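Local coordinates for protein probable TonB-dependent receptor (Pseudomonas aeruginosa, PDB 4K3F) that probably binds methionine in the periplasm as a lipoprotein of the NlpA family, holding a selenomethionine between its two lobes, at residues P61-F66 with V197-A202; D73-T78 with D205-D210; G113-L118 with L169-Y174; R160-T163 with M167-I170. All coordinates share one frame; numbering follows the deposited sequence. Where two conformers were deposited one is given.

Interactions 1 and 2 belong to one lobe and share its six-stranded sheet: strand 198-202 of the first lies next to strand 75-82 of the second, and backbone bonds such as Val77 N to Leu200 O join them. Interactions 3 and 4 both use strand 167-170 of the other lobe's five-stranded sheet, meeting its opposite faces. Interactions 1, 3 and 4 are buried; interaction 2 is a surface contact, about 27 Å centre to centre from interaction 3. Their chemistry follows their place: purely apolar in interaction 4, a lysine held by a backbone carbonyl in interaction 2, and apolar packing beside polar ligand-binding groups in interactions 1 and 3, which face the same selenomethionine.

Interaction 1. Residues P61-F66 with V197-A202; sequences PYLDEF and VNILVA. With MSE (selenomethionine), chain B.
Leu63 carries its CG anti to the backbone N (chi1 174°), a torsion that sends both methyls from helix 60-70 toward strand 198-202; Ile199 answers with CG1 set between its backbone N and carbonyl carbon (chi1 44°). Their branches run at about a right angle, with Leu63 CD2 3.9 Å from Ile199 CD1. Val201 meets the same leucine tip to tip, Leu63 CD2 lying 3.9 Å from Val201 CG2 and Leu63 CD1 4.1 Å from Val201 CG1, so the leucine end spans both strand residues. The preceding helix residue, Tyr62, faces the bound selenomethionine: the ligand CE sits 3.6 Å above the plane of the Tyr62 ring, over its centre, and the ligand SE is 3.5 Å from Tyr62 CB. Asn198 grips the other end of the ligand with its amide, ND2 donating to the ligand O at 2.8 Å (160° at the hydrogen) and OD1 accepting from the ligand N at 2.9 Å. His14 NE2 also bonds to Asn198 OD1, probably fixing the amide's rotation. Helix 60-70 packs on a sheet in which strand 198-202 runs antiparallel between strands 54-59 and 75-82, while helix 110-122 touches Tyr62 from the other lobe.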
loop_
_atom_site.group_PDB
_atom_site.type_symbol
_atom_site.label_atom_id
_atom_site.label_comp_id
_atom_site.label_asym_id
_atom_site.label_seq_id
_atom_site.Cartn_x
_atom_site.Cartn_y
_atom_site.Cartn_z
ATOM N N PRO A 61 4.163 3.003 -8.181
ATOM C CA PRO A 61 3.294 3.977 -8.831
ATOM C C PRO A 61 3.003 5.207 -7.979
ATOM O O PRO A 61 3.042 6.327 -8.471
ATOM C CB PRO A 61 2.053 3.176 -9.157
ATOM C CG PRO A 61 2.573 1.765 -9.328
ATOM C CD PRO A 61 3.677 1.612 -8.335
ATOM N N TYR A 62 2.766 5.003 -6.714
ATOM C CA TYR A 62 2.489 6.107 -5.782
ATOM C C TYR A 62 3.698 7.054 -5.681
ATOM O O TYR A 62 3.545 8.285 -5.760
ATOM C CB TYR A 62 2.097 5.555 -4.399
ATOM C CG TYR A 62 1.701 6.647 -3.452
ATOM C CD1 TYR A 62 2.653 7.303 -2.700
ATOM C CD2 TYR A 62 0.358 7.080 -3.347
ATOM C CE1 TYR A 62 2.309 8.313 -1.845
ATOM C CE2 TYR A 62 0.003 8.106 -2.486
ATOM C CZ TYR A 62 0.972 8.720 -1.746
ATOM O OH TYR A 62 0.604 9.774 -0.909
ATOM N N LEU A 63 4.878 6.485 -5.569
ATOM C CA LEU A 63 6.104 7.263 -5.455
ATOM C C LEU A 63 6.266 8.128 -6.684
ATOM O O LEU A 63 6.627 9.302 -6.599
ATOM C CB LEU A 63 7.318 6.350 -5.258
ATOM C CG LEU A 63 8.631 7.090 -5.268
ATOM C CD1 LEU A 63 8.751 8.107 -4.151
ATOM C CD2 LEU A 63 9.803 6.102 -5.279
ATOM N N ASP A 64 6.127 7.503 -7.849
ATOM C CA ASP A 64 6.378 8.243 -9.094
ATOM C C ASP A 64 5.424 9.457 -9.217
ATOM O O ASP A 64 5.826 10.602 -9.602
ATOM C CB ASP A 64 6.200 7.327 -10.313
ATOM C CG ASP A 64 7.255 6.229 -10.413
ATOM O OD1 ASP A 64 8.300 6.312 -9.762
ATOM O OD2 ASP A 64 7.019 5.256 -11.203
ATOM N N GLU A 65 4.139 9.217 -8.914
ATOM C CA GLU A 65 3.145 10.268 -8.918
ATOM C C GLU A 65 3.417 11.309 -7.849
ATOM O O GLU A 65 3.262 12.517 -8.092
ATOM C CB GLU A 65 1.758 9.653 -8.732
ATOM C CG GLU A 65 0.619 10.651 -8.656
ATOM C CD GLU A 65 0.492 11.584 -9.849
ATOM O OE1 GLU A 65 0.951 11.257 -10.972
ATOM O OE2 GLU A 65 -0.153 12.635 -9.664
ATOM N N PHE A 66 3.880 10.848 -6.660
ATOM C CA PHE A 66 4.218 11.785 -5.590
ATOM C C PHE A 66 5.381 12.697 -6.018
ATOM O O PHE A 66 5.316 13.920 -5.880
ATOM C CB PHE A 66 4.466 11.011 -4.285
ATOM C CG PHE A 66 4.446 11.893 -3.057
ATOM C CD1 PHE A 66 5.530 12.678 -2.740
ATOM C CD2 PHE A 66 3.340 11.902 -2.236
ATOM C CE1 PHE A 66 5.493 13.492 -1.625
ATOM C CE2 PHE A 66 3.315 12.681 -1.101
ATOM C CZ PHE A 66 4.387 13.492 -0.819
ATOM N N VAL A 197 4.100 -3.686 -5.543
ATOM C CA VAL A 197 5.078 -4.041 -4.536
ATOM C C VAL A 197 5.434 -2.811 -3.715
ATOM O O VAL A 197 5.633 -1.723 -4.251
ATOM C CB VAL A 197 6.346 -4.625 -5.181
ATOM C CG1 VAL A 197 7.425 -4.874 -4.158
ATOM C CG2 VAL A 197 6.012 -5.889 -5.950
ATOM N N ASN A 198 5.415 -2.968 -2.394
ATOM C CA ASN A 198 5.839 -1.902 -1.474
ATOM C C ASN A 198 7.362 -1.845 -1.384
ATOM O O ASN A 198 8.022 -2.878 -1.299
ATOM C CB ASN A 198 5.225 -2.104 -0.085
ATOM C CG ASN A 198 3.741 -1.682 -0.035
ATOM O OD1 ASN A 198 3.302 -1.076 0.931
ATOM N ND2 ASN A 198 2.978 -1.949 -1.142
ATOM N N ILE A 199 7.888 -0.630 -1.462
ATOM C CA ILE A 199 9.295 -0.408 -1.614
ATOM C C ILE A 199 9.874 0.408 -0.453
ATOM O O ILE A 199 9.251 1.324 0.081
ATOM C CB ILE A 199 9.565 0.353 -2.926
ATOM C CG1 ILE A 199 8.568 1.519 -3.111
ATOM C CG2 ILE A 199 9.399 -0.605 -4.099
ATOM C CD1 ILE A 199 8.898 2.481 -4.218
ATOM N N LEU A 200 11.113 0.109 -0.163
ATOM C CA LEU A 200 11.936 0.961 0.682
ATOM C C LEU A 200 12.367 2.131 -0.216
ATOM O O LEU A 200 12.834 1.889 -1.322
ATOM C CB LEU A 200 13.152 0.202 1.148
ATOM C CG LEU A 200 14.234 0.982 1.871
ATOM C CD1 LEU A 200 13.731 1.449 3.190
ATOM C CD2 LEU A 200 15.470 0.111 2.085
ATOM N N VAL A 201 12.277 3.367 0.279
ATOM C CA VAL A 201 12.503 4.579 -0.518
ATOM C C VAL A 201 13.477 5.444 0.231
ATOM O O VAL A 201 13.413 5.575 1.474
ATOM C CB VAL A 201 11.148 5.334 -0.775
ATOM C CG1 VAL A 201 11.378 6.721 -1.373
ATOM C CG2 VAL A 201 10.331 4.487 -1.727
ATOM N N ALA A 202 14.393 6.033 -0.510
ATOM C CA ALA A 202 15.383 6.917 0.098
ATOM C C ALA A 202 15.730 8.007 -0.870
ATOM O O ALA A 202 14.867 8.397 -1.648
ATOM C CB ALA A 202 16.583 6.071 0.551
HETATM N N MSE B 300 0.601 -0.344 1.759
HETATM C CA MSE B 300 -0.234 0.361 0.743
HETATM C C MSE B 300 -0.612 -0.675 -0.309
HETATM O O MSE B 300 0.242 -1.466 -0.724
HETATM O OXT MSE B 300 -1.764 -0.714 -0.757
HETATM C CB MSE B 300 0.515 1.541 0.103
HETATM C CG MSE B 300 -0.328 2.284 -0.905
HETATM SE SE MSE B 300 0.744 3.659 -1.810
HETATM C CE MSE B 300 1.025 4.847 -0.368
#

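Interaction 2. Residues D73-T78 with D205-D210; sequences DLVAVT and DNKDSD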
loop_
_atom_site.group_PDB
_atom_site.type_symbol
_atom_site.label_atom_id
_atom_site.label_comp_id
_atom_site.label_asym_id
_atom_site.label_seq_id
_atom_site.Cartn_x
_atom_site.Cartn_y
_atom_site.Cartn_z
ATOM N N ASP A 73 12.551 14.080 -5.615
ATOM C CA ASP A 73 13.348 13.104 -6.349
ATOM C C ASP A 73 13.736 11.942 -5.472
ATOM O O ASP A 73 14.881 11.444 -5.511
ATOM C CB ASP A 73 14.541 13.741 -7.078
ATOM C CG ASP A 73 15.690 14.047 -6.202
ATOM O OD1 ASP A 73 15.474 14.307 -5.005
ATOM O OD2 ASP A 73 16.832 14.032 -6.732
ATOM N N LEU A 74 12.768 11.456 -4.693
ATOM C CA LEU A 74 12.960 10.267 -3.904
ATOM C C LEU A 74 13.092 9.045 -4.815
ATOM O O LEU A 74 12.499 9.002 -5.889
ATOM C CB LEU A 74 11.798 10.083 -2.924
ATOM C CG LEU A 74 11.619 11.198 -1.914
ATOM C CD1 LEU A 74 10.411 10.881 -1.039
ATOM C CD2 LEU A 74 12.843 11.434 -1.072
ATOM N N VAL A 75 13.859 8.064 -4.370
ATOM C CA VAL A 75 14.198 6.918 -5.226
ATOM C C VAL A 75 13.931 5.609 -4.482
ATOM O O VAL A 75 14.185 5.419 -3.277
ATOM C CB VAL A 75 15.689 6.979 -5.704
ATOM C CG1 VAL A 75 15.878 8.168 -6.645
ATOM C CG2 VAL A 75 16.686 7.117 -4.549
ATOM N N ALA A 76 13.467 4.639 -5.241
ATOM C CA ALA A 76 13.236 3.328 -4.692
ATOM C C ALA A 76 14.554 2.582 -4.469
ATOM O O ALA A 76 15.447 2.648 -5.268
ATOM C CB ALA A 76 12.370 2.536 -5.670
ATOM N N VAL A 77 14.640 1.841 -3.387
ATOM C CA VAL A 77 15.834 1.059 -3.025
ATOM C C VAL A 77 15.624 -0.431 -3.304
ATOM O O VAL A 77 16.464 -1.071 -3.994
ATOM C CB VAL A 77 16.204 1.254 -1.538
ATOM C CG1 VAL A 77 17.454 0.435 -1.195
ATOM C CG2 VAL A 77 16.426 2.727 -1.242
ATOM N N THR A 78 14.516 -0.973 -2.804
ATOM C CA THR A 78 14.189 -2.378 -3.012
ATOM C C THR A 78 12.746 -2.653 -2.716
ATOM O O THR A 78 12.092 -1.877 -2.015
ATOM C CB THR A 78 15.079 -3.301 -2.162
ATOM O OG1 THR A 78 15.042 -4.627 -2.716
ATOM C CG2 THR A 78 14.652 -3.363 -0.703
ATOM N N ASP A 205 21.368 10.507 -2.365
ATOM C CA ASP A 205 22.537 10.587 -1.523
ATOM C C ASP A 205 22.821 9.336 -0.712
ATOM O O ASP A 205 23.990 9.060 -0.397
ATOM C CB ASP A 205 22.545 11.828 -0.628
ATOM C CG ASP A 205 21.362 11.886 0.373
ATOM O OD1 ASP A 205 21.353 11.196 1.438
ATOM O OD2 ASP A 205 20.428 12.672 0.047
ATOM N N ASN A 206 21.772 8.587 -0.392
ATOM C CA ASN A 206 21.911 7.434 0.522
ATOM C C ASN A 206 21.417 6.092 0.041
ATOM O O ASN A 206 21.566 5.092 0.734
ATOM C CB ASN A 206 21.363 7.772 1.908
ATOM C CG ASN A 206 19.875 8.092 1.875
ATOM O OD1 ASN A 206 19.207 7.901 0.850
ATOM N ND2 ASN A 206 19.350 8.525 2.996
ATOM N N LYS A 207 20.836 6.047 -1.140
ATOM C CA LYS A 207 20.362 4.786 -1.672
ATOM C C LYS A 207 21.465 3.717 -1.663
ATOM O O LYS A 207 21.182 2.552 -1.411
ATOM C CB LYS A 207 19.856 4.989 -3.106
ATOM C CG LYS A 207 19.651 3.720 -3.898
ATOM C CD LYS A 207 18.747 3.954 -5.078
ATOM C CE LYS A 207 18.649 2.718 -5.996
ATOM N NZ LYS A 207 17.555 2.925 -7.011
ATOM N N ASP A 208 22.676 4.123 -2.018
ATOM C CA ASP A 208 23.805 3.217 -2.166
ATOM C C ASP A 208 24.789 3.327 -1.022
ATOM O O ASP A 208 25.954 2.933 -1.136
ATOM C CB ASP A 208 24.474 3.471 -3.502
ATOM C CG ASP A 208 23.530 3.157 -4.675
ATOM O OD1 ASP A 208 23.037 2.052 -4.695
ATOM O OD2 ASP A 208 23.281 4.033 -5.504
ATOM N N SER A 209 24.297 3.791 0.111
ATOM C CA SER A 209 25.109 3.805 1.332
ATOM C C SER A 209 25.201 2.404 1.928
ATOM O O SER A 209 24.376 1.548 1.669
ATOM C CB SER A 209 24.507 4.806 2.329
ATOM O OG SER A 209 23.245 4.390 2.831
ATOM N N ASP A 210 26.255 2.162 2.683
ATOM C CA ASP A 210 26.425 0.875 3.352
ATOM C C ASP A 210 25.197 0.495 4.188
ATOM O O ASP A 210 24.689 -0.622 4.107
ATOM C CB ASP A 210 27.681 0.914 4.223
ATOM C CG ASP A 210 27.928 -0.403 4.949
ATOM O OD1 ASP A 210 28.292 -1.356 4.276
ATOM O OD2 ASP A 210 27.717 -0.467 6.178
#
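Lys207 lies across Val75 and ends on the carbonyl of Ala76. Its CB is 4.1 Å from Val75 CG2, the methyl set between the valine's backbone N and carbonyl carbon, on the side where the lysine passes. The next atom, Lys207 CG, passes Val77 CG2 at 4.3 Å. Lys207 CD then returns to Val75 CG2 at 3.8 Å, the two side chains meeting at about a right angle, and Lys207 CE comes to 3.3 Å from Ala76 O. The chain is extended beyond CG, which gives NZ the reach to donate to Ala76 O at 2.7 Å, nearly along the C=O axis (177°).

The acceptor is placed by the sheet. Strand 75-82 bonds to strand 198-202 through the backbones of Val75 and Val77, which turns the intervening Ala76 carbonyl away from that neighbour. Leu200 pairs with both Val77 and Thr78, and the Val77 backbone angles (-104°/-51°) are consistent with a classic beta bulge there.

Lys207 is itself the second residue of a type I beta turn from Asn206 to Ser209. Asn206 O takes two donors, Ser209 N and Ser209 OG, the latter at 2.8 Å on a lone pair in the carbonyl plane. Ser209 is also the N-cap of helix 210-218, its OG bonding to Met212 N, while Val77 packs against Met212 and Ala216 of that helix.

Interaction 3. Residues G113-L118 with L169-Y174; sequences GGRALL and LINTNY. With MSE (selenomethionine), chain B.
The guanidinium of Arg115 and the amide of Asn171 converge on one carboxylate oxygen of the bound selenomethionine. OXT of the ligand lies at the guanidinium edge, near its plane, and accepts from Arg115 NH1 at 2.8 Å, a bent bond with 133° at the hydrogen. Asn171 ND2 stands oblique to that plane, 3.8 Å from Arg115 NH1, and reaches the same OXT at 2.9 Å along a much straighter line (169°). A third flat group, the Tyr174 ring, has Asn173 ND2 3.4 Å above its plane, over the centre. Beyond the two segments, Tyr196 makes a cation-pi contact with the arginine, and Glu190 forms a salt bridge with its NH2, which together should restrain the group's rotation.

An extended chain, with CG anti to the backbone N (chi1 168°), carries the Arg115 charge from helix 110-122 to the ligand. Asn171 occupies the N-cap position of helix 172-177, yet its side chain makes no capping bond and serves the carboxylate instead. Further into that helix, Asn173 OD1 accepts a weak bond from the ligand N at 3.4 Å.

Deeper in the lobe, Leu169 CD2 packs on Ala116 CB at 3.7 Å and lies 3.3 Å from Ala116 O, setting the helix against strand 167-170. Two polar arms around an amino-acid carboxylate, borne by a helix and a strand-to-helix junction, make one wall of the interlobe ligand site of a periplasmic binding protein.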
loop_
_atom_site.group_PDB
_atom_site.type_symbol
_atom_site.label_atom_id
_atom_site.label_comp_id
_atom_site.label_asym_id
_atom_site.label_seq_id
_atom_site.Cartn_x
_atom_site.Cartn_y
_atom_site.Cartn_z
ATOM N N GLY A 113 -6.648 5.101 -6.375
ATOM C CA GLY A 113 -7.964 5.225 -7.015
ATOM C C GLY A 113 -7.999 4.387 -8.298
ATOM O O GLY A 113 -8.907 3.591 -8.505
ATOM N N GLY A 114 -6.979 4.524 -9.147
ATOM C CA GLY A 114 -6.930 3.789 -10.401
ATOM C C GLY A 114 -6.890 2.299 -10.174
ATOM O O GLY A 114 -7.562 1.543 -10.834
ATOM N N ARG A 115 -6.049 1.897 -9.217
ATOM C CA ARG A 115 -5.936 0.523 -8.778
ATOM C C ARG A 115 -7.298 -0.078 -8.340
ATOM O O ARG A 115 -7.644 -1.197 -8.714
ATOM C CB ARG A 115 -4.952 0.507 -7.637
ATOM C CG ARG A 115 -4.867 -0.744 -6.846
ATOM C CD ARG A 115 -3.916 -0.507 -5.687
ATOM N NE ARG A 115 -3.486 -1.771 -5.191
ATOM C CZ ARG A 115 -2.660 -1.938 -4.167
ATOM N NH1 ARG A 115 -2.220 -0.882 -3.482
ATOM N NH2 ARG A 115 -2.329 -3.153 -3.821
ATOM N N ALA A 116 -8.044 0.691 -7.547
ATOM C CA ALA A 116 -9.361 0.287 -7.100
ATOM C C ALA A 116 -10.305 0.105 -8.270
ATOM O O ALA A 116 -11.020 -0.900 -8.332
ATOM C CB ALA A 116 -9.920 1.315 -6.121
ATOM N N LEU A 117 -10.286 1.064 -9.229
ATOM C CA LEU A 117 -11.157 0.941 -10.400
ATOM C C LEU A 117 -10.789 -0.316 -11.212
ATOM O O LEU A 117 -11.667 -1.000 -11.756
ATOM C CB LEU A 117 -11.066 2.181 -11.272
ATOM C CG LEU A 117 -11.705 3.428 -10.668
ATOM C CD1 LEU A 117 -11.340 4.667 -11.484
ATOM C CD2 LEU A 117 -13.219 3.262 -10.613
ATOM N N LEU A 118 -9.496 -0.604 -11.315
ATOM C CA LEU A 118 -9.063 -1.816 -12.023
ATOM C C LEU A 118 -9.546 -3.102 -11.352
ATOM O O LEU A 118 -9.899 -4.058 -12.043
ATOM C CB LEU A 118 -7.538 -1.840 -12.188
ATOM C CG LEU A 118 -7.002 -0.818 -13.199
ATOM C CD1 LEU A 118 -5.484 -0.856 -13.210
ATOM C CD2 LEU A 118 -7.508 -1.065 -14.596
ATOM N N LEU A 169 -13.153 -0.110 -1.061
ATOM C CA LEU A 169 -11.915 -0.753 -1.494
ATOM C C LEU A 169 -10.797 -0.104 -0.696
ATOM O O LEU A 169 -10.499 1.066 -0.899
ATOM C CB LEU A 169 -11.711 -0.624 -3.009
ATOM C CG LEU A 169 -12.468 -1.681 -3.855
ATOM C CD1 LEU A 169 -13.977 -1.562 -3.700
ATOM C CD2 LEU A 169 -12.054 -1.575 -5.313
ATOM N N ILE A 170 -10.214 -0.879 0.211
ATOM C CA ILE A 170 -9.383 -0.340 1.293
ATOM C C ILE A 170 -7.993 -0.915 1.201
ATOM O O ILE A 170 -7.836 -2.128 1.117
ATOM C CB ILE A 170 -9.962 -0.704 2.646
ATOM C CG1 ILE A 170 -11.404 -0.173 2.710
ATOM C CG2 ILE A 170 -9.099 -0.130 3.745
ATOM C CD1 ILE A 170 -12.119 -0.508 3.983
ATOM N N ASN A 171 -6.996 -0.034 1.180
ATOM C CA ASN A 171 -5.600 -0.446 1.195
ATOM C C ASN A 171 -5.371 -1.366 2.375
ATOM O O ASN A 171 -5.828 -1.114 3.518
ATOM C CB ASN A 171 -4.656 0.744 1.294
ATOM C CG ASN A 171 -4.714 1.627 0.068
ATOM O OD1 ASN A 171 -5.538 2.569 -0.017
ATOM N ND2 ASN A 171 -3.895 1.312 -0.907
ATOM N N THR A 172 -4.609 -2.418 2.128
ATOM C CA THR A 172 -4.478 -3.487 3.144
ATOM C C THR A 172 -3.837 -3.003 4.464
ATOM O O THR A 172 -4.209 -3.439 5.564
ATOM C CB THR A 172 -3.716 -4.662 2.519
ATOM O OG1 THR A 172 -4.547 -5.198 1.493
ATOM C CG2 THR A 172 -3.381 -5.725 3.549
ATOM N N ASN A 173 -2.842 -2.106 4.396
ATOM C CA ASN A 173 -2.250 -1.585 5.618
ATOM C C ASN A 173 -3.289 -0.987 6.550
ATOM O O ASN A 173 -3.286 -1.284 7.750
ATOM C CB ASN A 173 -1.115 -0.597 5.362
ATOM C CG ASN A 173 -1.590 0.730 4.819
ATOM O OD1 ASN A 173 -1.993 0.849 3.662
ATOM N ND2 ASN A 173 -1.561 1.738 5.665
ATOM N N TYR A 174 -4.244 -0.255 5.964
ATOM C CA TYR A 174 -5.327 0.315 6.715
ATOM C C TYR A 174 -6.387 -0.737 7.097
ATOM O O TYR A 174 -6.902 -0.703 8.201
ATOM C CB TYR A 174 -5.972 1.489 5.989
ATOM C CG TYR A 174 -5.075 2.704 5.894
ATOM C CD1 TYR A 174 -4.458 3.231 7.025
ATOM C CD2 TYR A 174 -4.842 3.315 4.690
ATOM C CE1 TYR A 174 -3.634 4.327 6.969
ATOM C CE2 TYR A 174 -4.038 4.432 4.595
ATOM C CZ TYR A 174 -3.388 4.929 5.713
ATOM O OH TYR A 174 -2.611 6.055 5.612
HETATM N N MSE B 300 0.601 -0.344 1.759
HETATM C CA MSE B 300 -0.234 0.361 0.743
HETATM C C MSE B 300 -0.612 -0.675 -0.309
HETATM O O MSE B 300 0.242 -1.466 -0.724
HETATM O OXT MSE B 300 -1.764 -0.714 -0.757
HETATM C CB MSE B 300 0.515 1.541 0.103
HETATM C CG MSE B 300 -0.328 2.284 -0.905
HETATM SE SE MSE B 300 0.744 3.659 -1.810
HETATM C CE MSE B 300 1.025 4.847 -0.368
#

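Interaction 4. Residues R160-T163 with M167-I170; sequences RVLT and MALI
Leu162 is the residue of the segment 160-163 that meets Ala168 and Ile170. Arg160 and Val161 belong to the short helical stretch that precedes it. Val161 does not touch the strand segment, its side chain coming no nearer than 5.5 Å (CG2 to Ala168 CB), and it packs on Val105 of strand 103-107 instead.

At Leu162 the chain comes closest to the strand, with its CA 6.0 Å from Ala168 CA. The side chain leaves the backbone at an angle to the strand, but CG stands anti to the backbone N (chi1 179°) and the second torsion (65°) swings CD1 inward. That one methyl does the touching: Leu162 CD1 is 3.9 Å from Ala168 CB, and 4.5 Å from Ile170 CD1, a looser contact at the far end of the isoleucine. The small alanine lets the leucine methyl approach the strand face directly, beside the longer Ile170. The side chain of Thr163, the next residue, touches Ser90.

The alternation of the strand decides which residues take part. Ala168 and Ile170 point at Leu162, whereas Met167, present as selenomethionine, and Leu169 project from the other face to pack on Leu120 of helix 110-122. Strand 167-170 is thus covered on both faces. Within its sheet it lies between strands 103-107 and 86-88, bonded to both, and the chain from strand 149-153 through helix 158-161 reaches it as a beta-alpha-beta crossover that passes over the parallel strand 103-107.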
loop_
_atom_site.group_PDB
_atom_site.type_symbol
_atom_site.label_atom_id
_atom_site.label_comp_id
_atom_site.label_asym_id
_atom_site.label_seq_id
_atom_site.Cartn_x
_atom_site.Cartn_y
_atom_site.Cartn_z
ATOM N N ARG A 160 -13.256 3.879 8.453
ATOM C CA ARG A 160 -14.221 4.600 9.267
ATOM C C ARG A 160 -15.529 4.840 8.549
ATOM O O ARG A 160 -16.548 5.108 9.221
ATOM C CB ARG A 160 -13.653 5.945 9.755
ATOM C CG ARG A 160 -12.826 5.822 11.033
ATOM C CD ARG A 160 -12.536 7.184 11.661
ATOM N NE ARG A 160 -12.031 8.147 10.674
ATOM C CZ ARG A 160 -10.746 8.426 10.437
ATOM N NH1 ARG A 160 -9.766 7.839 11.121
ATOM N NH2 ARG A 160 -10.436 9.317 9.501
ATOM N N VAL A 161 -15.521 4.800 7.213
ATOM C CA VAL A 161 -16.785 4.998 6.481
ATOM C C VAL A 161 -17.385 3.699 6.010
ATOM O O VAL A 161 -18.459 3.707 5.425
ATOM C CB VAL A 161 -16.729 5.998 5.295
ATOM C CG1 VAL A 161 -16.239 7.363 5.753
ATOM C CG2 VAL A 161 -15.929 5.469 4.145
ATOM N N LEU A 162 -16.725 2.589 6.298
ATOM C CA LEU A 162 -17.185 1.293 5.794
ATOM C C LEU A 162 -18.660 1.014 6.118
ATOM O O LEU A 162 -19.391 0.566 5.237
ATOM C CB LEU A 162 -16.269 0.177 6.293
ATOM C CG LEU A 162 -16.608 -1.260 5.898
ATOM C CD1 LEU A 162 -16.487 -1.464 4.402
ATOM C CD2 LEU A 162 -15.692 -2.220 6.636
ATOM N N THR A 163 -19.126 1.329 7.331
ATOM C CA THR A 163 -20.536 1.085 7.698
ATOM C C THR A 163 -21.545 2.086 7.116
ATOM O O THR A 163 -22.750 1.925 7.300
ATOM C CB THR A 163 -20.758 1.014 9.234
ATOM O OG1 THR A 163 -20.411 2.263 9.823
ATOM C CG2 THR A 163 -19.913 -0.118 9.853
HETATM N N MSE A 167 -19.943 -0.554 -0.248
HETATM C CA MSE A 167 -18.666 -1.274 -0.394
HETATM C C MSE A 167 -17.541 -0.246 -0.350
HETATM O O MSE A 167 -17.710 0.887 -0.862
HETATM C CB MSE A 167 -18.652 -2.073 -1.699
HETATM C CG MSE A 167 -17.480 -3.034 -1.832
HETATM SE SE MSE A 167 -17.797 -4.389 -3.201
HETATM C CE MSE A 167 -17.761 -3.186 -4.735
ATOM N N ALA A 168 -16.400 -0.680 0.171
ATOM C CA ALA A 168 -15.182 0.113 0.210
ATOM C C ALA A 168 -13.985 -0.705 -0.211
ATOM O O ALA A 168 -13.817 -1.848 0.195
ATOM C CB ALA A 168 -14.962 0.725 1.578
ATOM N N LEU A 169 -13.153 -0.110 -1.061
ATOM C CA LEU A 169 -11.915 -0.753 -1.494
ATOM C C LEU A 169 -10.797 -0.104 -0.696
ATOM O O LEU A 169 -10.499 1.066 -0.899
ATOM C CB LEU A 169 -11.711 -0.624 -3.009
ATOM C CG LEU A 169 -12.468 -1.681 -3.855
ATOM C CD1 LEU A 169 -13.977 -1.562 -3.700
ATOM C CD2 LEU A 169 -12.054 -1.575 -5.313
ATOM N N ILE A 170 -10.214 -0.879 0.211
ATOM C CA ILE A 170 -9.383 -0.340 1.293
ATOM C C ILE A 170 -7.993 -0.915 1.201
ATOM O O ILE A 170 -7.836 -2.128 1.117
ATOM C CB ILE A 170 -9.962 -0.704 2.646
ATOM C CG1 ILE A 170 -11.404 -0.173 2.710
ATOM C CG2 ILE A 170 -9.099 -0.130 3.745
ATOM C CD1 ILE A 170 -12.119 -0.508 3.983
#